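Long-range contacts in aminoglycoside Nucleotidyltransferase (2")-Ia (Pseudomonas aeruginosa, PDB 5CFU), which adenylates the 2''-hydroxyl group of kanamycin, gentamicin, tobramycin and related aminoglycosides, and so makes bacteria resistant to these antibiotics: residues Leu31-Gly36 with Arg126-Asn131; Leu80-Leu85 with Asp94-Trp99. One frame throughout, in Å; residues are numbered along the deposited sequence.

Contact 1: Leu31-Gly36 with Arg126-Asn131. With POP (pyrophosphate 2-), chain E; BU1 (1,4-butanediol), chain I.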
loop_
_atom_site.group_PDB
_atom_site.type_symbol
_atom_site.label_atom_id
_atom_site.label_comp_id
_atom_site.label_asym_id
_atom_site.label_seq_id
_atom_site.Cartn_x
_atom_site.Cartn_y
_atom_site.Cartn_z
ATOM N N LEU A 31 -9.528 2.749 -3.758
ATOM C CA LEU A 31 -8.349 1.893 -3.684
ATOM C C LEU A 31 -7.213 2.732 -3.149
ATOM O O LEU A 31 -7.051 3.881 -3.564
ATOM C CB LEU A 31 -7.960 1.318 -5.036
ATOM C CG LEU A 31 -8.952 0.380 -5.730
ATOM C CD1 LEU A 31 -8.448 0.085 -7.148
ATOM C CD2 LEU A 31 -9.148 -0.905 -4.937
ATOM N N TRP A 32 -6.430 2.147 -2.246
ATOM C CA TRP A 32 -5.276 2.826 -1.653
ATOM C C TRP A 32 -3.989 2.239 -2.175
ATOM O O TRP A 32 -3.749 1.035 -2.068
ATOM C CB TRP A 32 -5.300 2.724 -0.119
ATOM C CG TRP A 32 -6.446 3.493 0.473
ATOM C CD1 TRP A 32 -6.406 4.762 0.985
ATOM C CD2 TRP A 32 -7.802 3.056 0.579
ATOM N NE1 TRP A 32 -7.664 5.147 1.388
ATOM C CE2 TRP A 32 -8.537 4.117 1.154
ATOM C CE3 TRP A 32 -8.468 1.870 0.253
ATOM C CZ2 TRP A 32 -9.888 4.025 1.412
ATOM C CZ3 TRP A 32 -9.808 1.784 0.512
ATOM C CH2 TRP A 32 -10.509 2.857 1.077
ATOM N N ILE A 33 -3.160 3.102 -2.743
ATOM C CA ILE A 33 -1.802 2.727 -3.094
ATOM C C ILE A 33 -1.029 2.512 -1.808
ATOM O O ILE A 33 -1.169 3.287 -0.853
ATOM C CB ILE A 33 -1.106 3.823 -3.941
ATOM C CG1 ILE A 33 -1.904 4.099 -5.215
ATOM C CG2 ILE A 33 0.343 3.425 -4.230
ATOM C CD1 ILE A 33 -2.119 2.894 -6.083
ATOM N N GLY A 34 -0.197 1.470 -1.795
ATOM C CA GLY A 34 0.561 1.074 -0.609
ATOM C C GLY A 34 2.049 0.954 -0.869
ATOM O O GLY A 34 2.508 1.180 -1.991
ATOM N N GLY A 35 2.796 0.619 0.178
ATOM C CA GLY A 35 4.205 0.315 0.045
ATOM C C GLY A 35 4.981 1.438 -0.617
ATOM O O GLY A 35 4.738 2.623 -0.332
ATOM N N GLY A 36 5.924 1.067 -1.485
ATOM C CA GLY A 36 6.833 2.034 -2.079
ATOM C C GLY A 36 6.139 3.113 -2.877
ATOM O O GLY A 36 6.549 4.270 -2.833
ATOM N N ARG A 126 -1.527 13.104 -10.758
ATOM C CA ARG A 126 -2.817 12.517 -10.422
ATOM C C ARG A 126 -2.978 12.315 -8.926
ATOM O O ARG A 126 -2.168 11.606 -8.314
ATOM C CB ARG A 126 -2.998 11.183 -11.120
ATOM C CG ARG A 126 -4.405 10.634 -10.944
ATOM C CD ARG A 126 -4.439 9.166 -10.811
ATOM N NE ARG A 126 -5.730 8.616 -11.228
ATOM C CZ ARG A 126 -6.800 8.458 -10.454
ATOM N NH1 ARG A 126 -7.894 7.928 -10.995
ATOM N NH2 ARG A 126 -6.803 8.819 -9.169
ATOM N N PRO A 127 -4.041 12.895 -8.334
ATOM C CA PRO A 127 -4.281 12.674 -6.903
ATOM C C PRO A 127 -4.591 11.208 -6.646
ATOM O O PRO A 127 -5.325 10.599 -7.432
ATOM C CB PRO A 127 -5.493 13.572 -6.604
ATOM C CG PRO A 127 -6.227 13.642 -7.942
ATOM C CD PRO A 127 -5.158 13.611 -8.984
ATOM N N VAL A 128 -4.031 10.630 -5.584
ATOM C CA VAL A 128 -4.322 9.233 -5.265
ATOM C C VAL A 128 -4.554 9.062 -3.791
ATOM O O VAL A 128 -3.936 9.728 -2.969
ATOM C CB VAL A 128 -3.192 8.246 -5.693
ATOM C CG1 VAL A 128 -2.952 8.330 -7.191
ATOM C CG2 VAL A 128 -1.903 8.489 -4.914
ATOM N N ARG A 129 -5.481 8.180 -3.462
ATOM C CA ARG A 129 -5.560 7.666 -2.109
ATOM C C ARG A 129 -4.369 6.762 -1.862
ATOM O O ARG A 129 -3.991 5.971 -2.724
ATOM C CB ARG A 129 -6.844 6.878 -1.876
ATOM C CG ARG A 129 -8.095 7.721 -1.881
ATOM C CD ARG A 129 -9.290 6.884 -1.482
ATOM N NE ARG A 129 -10.530 7.650 -1.373
ATOM C CZ ARG A 129 -11.493 7.693 -2.290
ATOM N NH1 ARG A 129 -12.597 8.406 -2.048
ATOM N NH2 ARG A 129 -11.385 7.042 -3.439
ATOM N N CYS A 130 -3.782 6.887 -0.679
ATOM C CA CYS A 130 -2.650 6.050 -0.294
ATOM C C CYS A 130 -2.733 5.745 1.194
ATOM O O CYS A 130 -3.282 6.537 1.955
ATOM C CB CYS A 130 -1.321 6.727 -0.628
ATOM S SG CYS A 130 -1.283 8.470 -0.325
ATOM N N ASN A 131 -2.192 4.603 1.604
ATOM C CA ASN A 131 -2.124 4.269 3.021
ATOM C C ASN A 131 -1.386 5.344 3.800
ATOM O O ASN A 131 -0.539 6.054 3.267
ATOM C CB ASN A 131 -1.455 2.912 3.229
ATOM C CG ASN A 131 -2.223 1.790 2.584
ATOM O OD1 ASN A 131 -1.675 1.019 1.802
ATOM N ND2 ASN A 131 -3.509 1.692 2.914
HETATM P P1 POP E . 8.344 -1.004 -2.387
HETATM O O1 POP E . 8.888 -0.091 -1.304
HETATM O O2 POP E . 8.329 -0.371 -3.775
HETATM O O3 POP E . 7.048 -1.722 -2.012
HETATM O O POP E . 9.470 -2.137 -2.500
HETATM P P2 POP E . 9.442 -3.299 -3.621
HETATM O O4 POP E . 10.019 -4.500 -2.902
HETATM O O5 POP E . 8.018 -3.409 -4.120
HETATM O O6 POP E . 10.342 -2.767 -4.723
HETATM C C1 BU1 I . -15.203 6.161 2.157
HETATM C C2 BU1 I . -13.757 5.707 2.038
HETATM C C3 BU1 I . -13.020 5.913 3.349
HETATM C C4 BU1 I . -12.388 4.597 3.722
HETATM O O5 BU1 I . -15.309 7.348 2.945
HETATM O O6 BU1 I . -11.423 4.791 4.707
HETATM O O HOH W 1 -9.371 5.627 -4.700
HETATM O O HOH W 2 -5.189 5.017 -5.019
HETATM O O HOH W 3 -2.065 -0.359 -0.301
HETATM O O HOH W 4 1.262 0.553 2.643
#
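Arg129 lays the aliphatic part of its side chain over one face of the Trp32 indole, and these two residues have the most surface covered in this contact. Arg129 CB sits over the five-membered ring, 4.0 Å from its centroid, in a CH-pi contact. The chain then runs extended from CG to NE, carrying CD past Trp32 NE1 at 3.7 Å, while the guanidinium plane is turned 54° from the indole. Both polar ends are satisfied by the same loop, Trp32 NE1 by the carbonyl of Pro116 and Arg129 NE by that of Glu117; Arg129 NH2 reaches Leu31 N through a water.

Ile33 supplies the backbone link. Its N-H donates to Arg129 O (3.0 Å), and its carbonyl O accepts from Asn131 N (3.0 Å), forming a single beta bridge opposite Cys130. The Ile33 side chain packs CG1 against Val128 CB at 4.4 Å. Beyond the bridge, Asn131 OD1 lies 3.3 Å from Gly34 CA, and two waters link this oxygen to Trp32 O and Gly35 N. Asn131 ND2 donates to Ser114 O.

The contact thus holds Arg129-Asn131 beside strand 32-34, which pairs on its own account with strand 53-58. Gly34 and Gly35, with Asp52 and Asp54 further on, are consistent with the glycine-rich and DxD signature of nucleotidyltransferases. Gly36 of helix 35-43, which contributes to AMP binding in this enzyme, donates its N-H to pyrophosphate O3. Ala38 and Ala41 of that helix touch Cys130 and Val128, and helix 12-26 packs against Leu31 and Val128.

Contact 2: Leu80-Leu85 with Asp94-Trp99; sequences LDYGFL and DCEPAW. With 51H (adenylyl-2"-tobramycin), chain D.
An antiparallel beta hairpin, strand 84-88 with strand 91-100, forms this contact within the mixed sheet of the nucleotidyltransferase domain, and Tyr82, in the turn leading into it, lies against the bound adenylyl-tobramycin. Phe84 and Cys95 are a hydrogen-bonded pair: Phe84 N donates to Cys95 O and Cys95 N to Phe84 O, both at 2.8 Å. Leu85 and Asp94 follow as a non-hydrogen-bonded pair.

The two sheet faces do different work. On the face of Phe84 and Cys95, Cys95 CB lies over the phenyl ring, 3.8 Å from its centroid, and SG approaches the same ring obliquely. Phe57 and Leu65 continue this apolar packing.

On the face of Asp94 the hairpin meets the ligand. Tyr82 brings its ring between Leu80 CB on one side and C24 of the product on the other. With Asp94 CG anti to the backbone N (chi1 -167°), the carboxylate extends to the edge of that ring, nearly coplanar with it at 24°. Asp94 OD2 accepts from amine N2 of the product at 3.0 Å; Asp94 is a manganese-binding residue of this enzyme, although here its side chain stays about 6 Å from a bound manganese ion, close to Asp52 and Asp54. Glu96, extended beyond CG, spreads its two oxygens over two amines: OE1 takes N1 at 2.6 Å and OE2 takes N at 2.8 Å. Such paired carboxylates suit a polycationic antibiotic, whose amines are probably protonated. The phenol completes the arrangement, Tyr82 OH donating to the syn lone pair of Asp94 OD1 over 2.9 Å.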
loop_
_atom_site.group_PDB
_atom_site.type_symbol
_atom_site.label_atom_id
_atom_site.label_comp_id
_atom_site.label_asym_id
_atom_site.label_seq_id
_atom_site.Cartn_x
_atom_site.Cartn_y
_atom_site.Cartn_z
ATOM N N LEU A 80 -2.814 -15.235 -1.100
ATOM C CA LEU A 80 -1.802 -14.982 -0.086
ATOM C C LEU A 80 -2.428 -15.038 1.303
ATOM O O LEU A 80 -3.658 -14.975 1.441
ATOM C CB LEU A 80 -1.164 -13.605 -0.315
ATOM C CG LEU A 80 -0.691 -13.292 -1.744
ATOM C CD1 LEU A 80 -0.515 -11.800 -1.947
ATOM C CD2 LEU A 80 0.611 -14.021 -2.032
ATOM N N ASP A 81 -1.586 -15.152 2.329
ATOM C CA ASP A 81 -2.057 -15.131 3.711
ATOM C C ASP A 81 -2.856 -13.861 4.017
ATOM O O ASP A 81 -3.788 -13.879 4.822
ATOM C CB ASP A 81 -0.878 -15.235 4.684
ATOM C CG ASP A 81 -0.128 -16.555 4.565
ATOM O OD1 ASP A 81 -0.632 -17.498 3.912
ATOM O OD2 ASP A 81 0.975 -16.654 5.144
ATOM N N TYR A 82 -2.473 -12.752 3.395
ATOM C CA TYR A 82 -3.051 -11.441 3.713
ATOM C C TYR A 82 -3.873 -10.837 2.568
ATOM O O TYR A 82 -4.382 -9.723 2.685
ATOM C CB TYR A 82 -1.932 -10.457 4.090
ATOM C CG TYR A 82 -0.911 -10.308 2.978
ATOM C CD1 TYR A 82 -1.153 -9.485 1.891
ATOM C CD2 TYR A 82 0.279 -11.036 2.996
ATOM C CE1 TYR A 82 -0.232 -9.377 0.866
ATOM C CE2 TYR A 82 1.195 -10.933 1.970
ATOM C CZ TYR A 82 0.930 -10.106 0.917
ATOM O OH TYR A 82 1.842 -10.002 -0.094
ATOM N N GLY A 83 -4.006 -11.557 1.460
ATOM C CA GLY A 83 -4.737 -11.034 0.320
ATOM C C GLY A 83 -4.506 -11.852 -0.934
ATOM O O GLY A 83 -4.598 -13.080 -0.905
ATOM N N PHE A 84 -4.222 -11.184 -2.050
ATOM C CA PHE A 84 -3.903 -11.912 -3.284
ATOM C C PHE A 84 -2.932 -11.159 -4.180
ATOM O O PHE A 84 -2.748 -9.950 -4.036
ATOM C CB PHE A 84 -5.182 -12.247 -4.059
ATOM C CG PHE A 84 -5.890 -11.049 -4.665
ATOM C CD1 PHE A 84 -5.632 -10.656 -5.974
ATOM C CD2 PHE A 84 -6.829 -10.333 -3.938
ATOM C CE1 PHE A 84 -6.288 -9.572 -6.540
ATOM C CE2 PHE A 84 -7.498 -9.254 -4.512
ATOM C CZ PHE A 84 -7.218 -8.869 -5.805
ATOM N N LEU A 85 -2.304 -11.917 -5.081
ATOM C CA LEU A 85 -1.390 -11.395 -6.081
ATOM C C LEU A 85 -2.055 -11.496 -7.435
ATOM O O LEU A 85 -2.619 -12.531 -7.772
ATOM C CB LEU A 85 -0.080 -12.186 -6.081
ATOM C CG LEU A 85 1.047 -11.631 -6.944
ATOM C CD1 LEU A 85 1.571 -10.368 -6.338
ATOM C CD2 LEU A 85 2.173 -12.647 -7.083
ATOM N N ASP A 94 0.063 -6.453 -5.767
ATOM C CA ASP A 94 0.021 -7.117 -4.472
ATOM C C ASP A 94 -1.138 -6.504 -3.670
ATOM O O ASP A 94 -1.064 -5.338 -3.294
ATOM C CB ASP A 94 1.358 -6.938 -3.769
ATOM C CG ASP A 94 1.521 -7.853 -2.569
ATOM O OD1 ASP A 94 2.268 -8.837 -2.673
ATOM O OD2 ASP A 94 0.903 -7.596 -1.530
ATOM N N CYS A 95 -2.209 -7.268 -3.442
ATOM C CA CYS A 95 -3.494 -6.698 -3.010
ATOM C C CYS A 95 -3.928 -7.203 -1.649
ATOM O O CYS A 95 -4.008 -8.414 -1.430
ATOM C CB CYS A 95 -4.580 -7.008 -4.042
ATOM S SG CYS A 95 -4.178 -6.448 -5.689
ATOM N N GLU A 96 -4.242 -6.267 -0.759
ATOM C CA GLU A 96 -4.665 -6.581 0.605
ATOM C C GLU A 96 -6.016 -5.949 0.904
ATOM O O GLU A 96 -6.202 -4.774 0.636
ATOM C CB GLU A 96 -3.636 -6.076 1.616
ATOM C CG GLU A 96 -4.024 -6.332 3.071
ATOM C CD GLU A 96 -2.882 -6.089 4.042
ATOM O OE1 GLU A 96 -2.106 -5.131 3.831
ATOM O OE2 GLU A 96 -2.778 -6.851 5.031
ATOM N N PRO A 97 -6.959 -6.721 1.481
ATOM C CA PRO A 97 -8.256 -6.121 1.828
ATOM C C PRO A 97 -8.212 -5.210 3.051
ATOM O O PRO A 97 -7.354 -5.341 3.929
ATOM C CB PRO A 97 -9.126 -7.343 2.130
ATOM C CG PRO A 97 -8.140 -8.387 2.632
ATOM C CD PRO A 97 -6.912 -8.158 1.813
ATOM N N ALA A 98 -9.143 -4.269 3.082
ATOM C CA ALA A 98 -9.399 -3.460 4.254
ATOM C C ALA A 98 -10.898 -3.576 4.514
ATOM O O ALA A 98 -11.689 -3.757 3.585
ATOM C CB ALA A 98 -8.984 -2.035 4.043
ATOM N N TRP A 99 -11.283 -3.498 5.776
ATOM C CA TRP A 99 -12.657 -3.777 6.161
ATOM C C TRP A 99 -13.303 -2.584 6.831
ATOM O O TRP A 99 -12.652 -1.859 7.576
ATOM C CB TRP A 99 -12.690 -5.006 7.075
ATOM C CG TRP A 99 -12.104 -6.184 6.419
ATOM C CD1 TRP A 99 -10.848 -6.677 6.583
ATOM C CD2 TRP A 99 -12.753 -7.029 5.466
ATOM N NE1 TRP A 99 -10.667 -7.784 5.783
ATOM C CE2 TRP A 99 -11.824 -8.022 5.090
ATOM C CE3 TRP A 99 -14.027 -7.055 4.905
ATOM C CZ2 TRP A 99 -12.133 -9.019 4.172
ATOM C CZ3 TRP A 99 -14.337 -8.054 3.999
ATOM C CH2 TRP A 99 -13.389 -9.017 3.639
HETATM O O8 51H D . 7.924 -5.887 -1.357
HETATM P P 51H D . 6.638 -5.271 -1.002
HETATM O O7 51H D . 6.035 -4.378 -2.040
HETATM O O9 51H D . 6.771 -4.427 0.316
HETATM C C14 51H D . 5.683 -3.616 0.802
HETATM C C15 51H D . 6.020 -3.308 2.236
HETATM C C18 51H D . 7.392 -2.670 2.426
HETATM O O12 51H D . 7.244 -1.256 2.515
HETATM C C17 51H D . 7.888 -3.276 3.734
HETATM O O11 51H D . 7.437 -2.536 4.861
HETATM C C16 51H D . 7.224 -4.651 3.737
HETATM N N4 51H D . 8.024 -5.716 3.155
HETATM C C21 51H D . 8.011 -7.037 3.527
HETATM N N6 51H D . 7.341 -7.581 4.547
HETATM C C22 51H D . 7.561 -8.895 4.610
HETATM N N7 51H D . 8.311 -9.661 3.813
HETATM C C23 51H D . 8.977 -9.082 2.792
HETATM N N8 51H D . 9.712 -9.856 1.985
HETATM C C20 51H D . 8.835 -7.694 2.627
HETATM N N5 51H D . 9.373 -6.802 1.713
HETATM C C19 51H D . 8.863 -5.649 2.072
HETATM O O10 51H D . 6.035 -4.544 2.982
HETATM O O6 51H D . 5.549 -6.373 -0.645
HETATM C C13 51H D . 5.962 -7.604 -0.019
HETATM C C12 51H D . 5.665 -8.757 -0.965
HETATM N N3 51H D . 6.315 -8.539 -2.271
HETATM C C11 51H D . 6.093 -10.070 -0.319
HETATM O O5 51H D . 5.786 -11.169 -1.174
HETATM C C9 51H D . 5.344 -10.202 1.007
HETATM C C10 51H D . 5.701 -11.447 1.782
HETATM O O4 51H D . 4.753 -11.665 2.807
HETATM O O3 51H D . 5.645 -9.093 1.872
HETATM C C8 51H D . 5.313 -7.817 1.332
HETATM O O2 51H D . 3.926 -7.704 1.170
HETATM C C7 51H D . 3.212 -6.965 2.178
HETATM C C6 51H D . 1.931 -6.455 1.521
HETATM N N2 51H D . 2.238 -5.684 0.305
HETATM C C5 51H D . 1.161 -5.626 2.541
HETATM C C4 51H D . 0.836 -6.429 3.815
HETATM N N1 51H D . 0.228 -5.544 4.821
HETATM C C24 51H D . 2.890 -7.846 3.371
HETATM O O13 51H D . 4.078 -8.336 3.998
HETATM C C3 51H D . 2.111 -7.036 4.397
HETATM O O1 51H D . 1.722 -7.915 5.465
HETATM C C2 51H D . 1.912 -7.468 6.785
HETATM O O 51H D . 0.676 -7.094 7.370
HETATM C C25 51H D . 2.585 -8.586 7.586
HETATM N N9 51H D . 3.846 -9.025 6.971
HETATM C C26 51H D . 1.597 -9.749 7.709
HETATM C C27 51H D . 0.273 -9.316 8.307
HETATM O O14 51H D . -0.674 -10.393 8.288
HETATM C C1 51H D . -0.306 -8.139 7.533
HETATM C C 51H D . -1.494 -7.537 8.251
HETATM N N 51H D . -2.038 -6.274 7.722
HETATM O O HOH W 5 -4.710 -8.394 5.865
#

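How the contacts relate
Along the chain, contact 2 falls wholly between the two segments of contact 1: 31-36 comes first, then 80-85 and 94-99, and finally 126-131. Their centres lie about 15 Å apart and their nearest atoms about 5 Å, without touching. The two share one mixed sheet, where strand 53-58 stands between strand 32-34 of contact 1 and strand 91-100 of contact 2. That middle strand carries Asp54, which belongs with Asp52 and Asp94 to the manganese-binding residues of the enzyme. The shared sheet thus brings the phosphate side and the aminoglycoside side of one active site together.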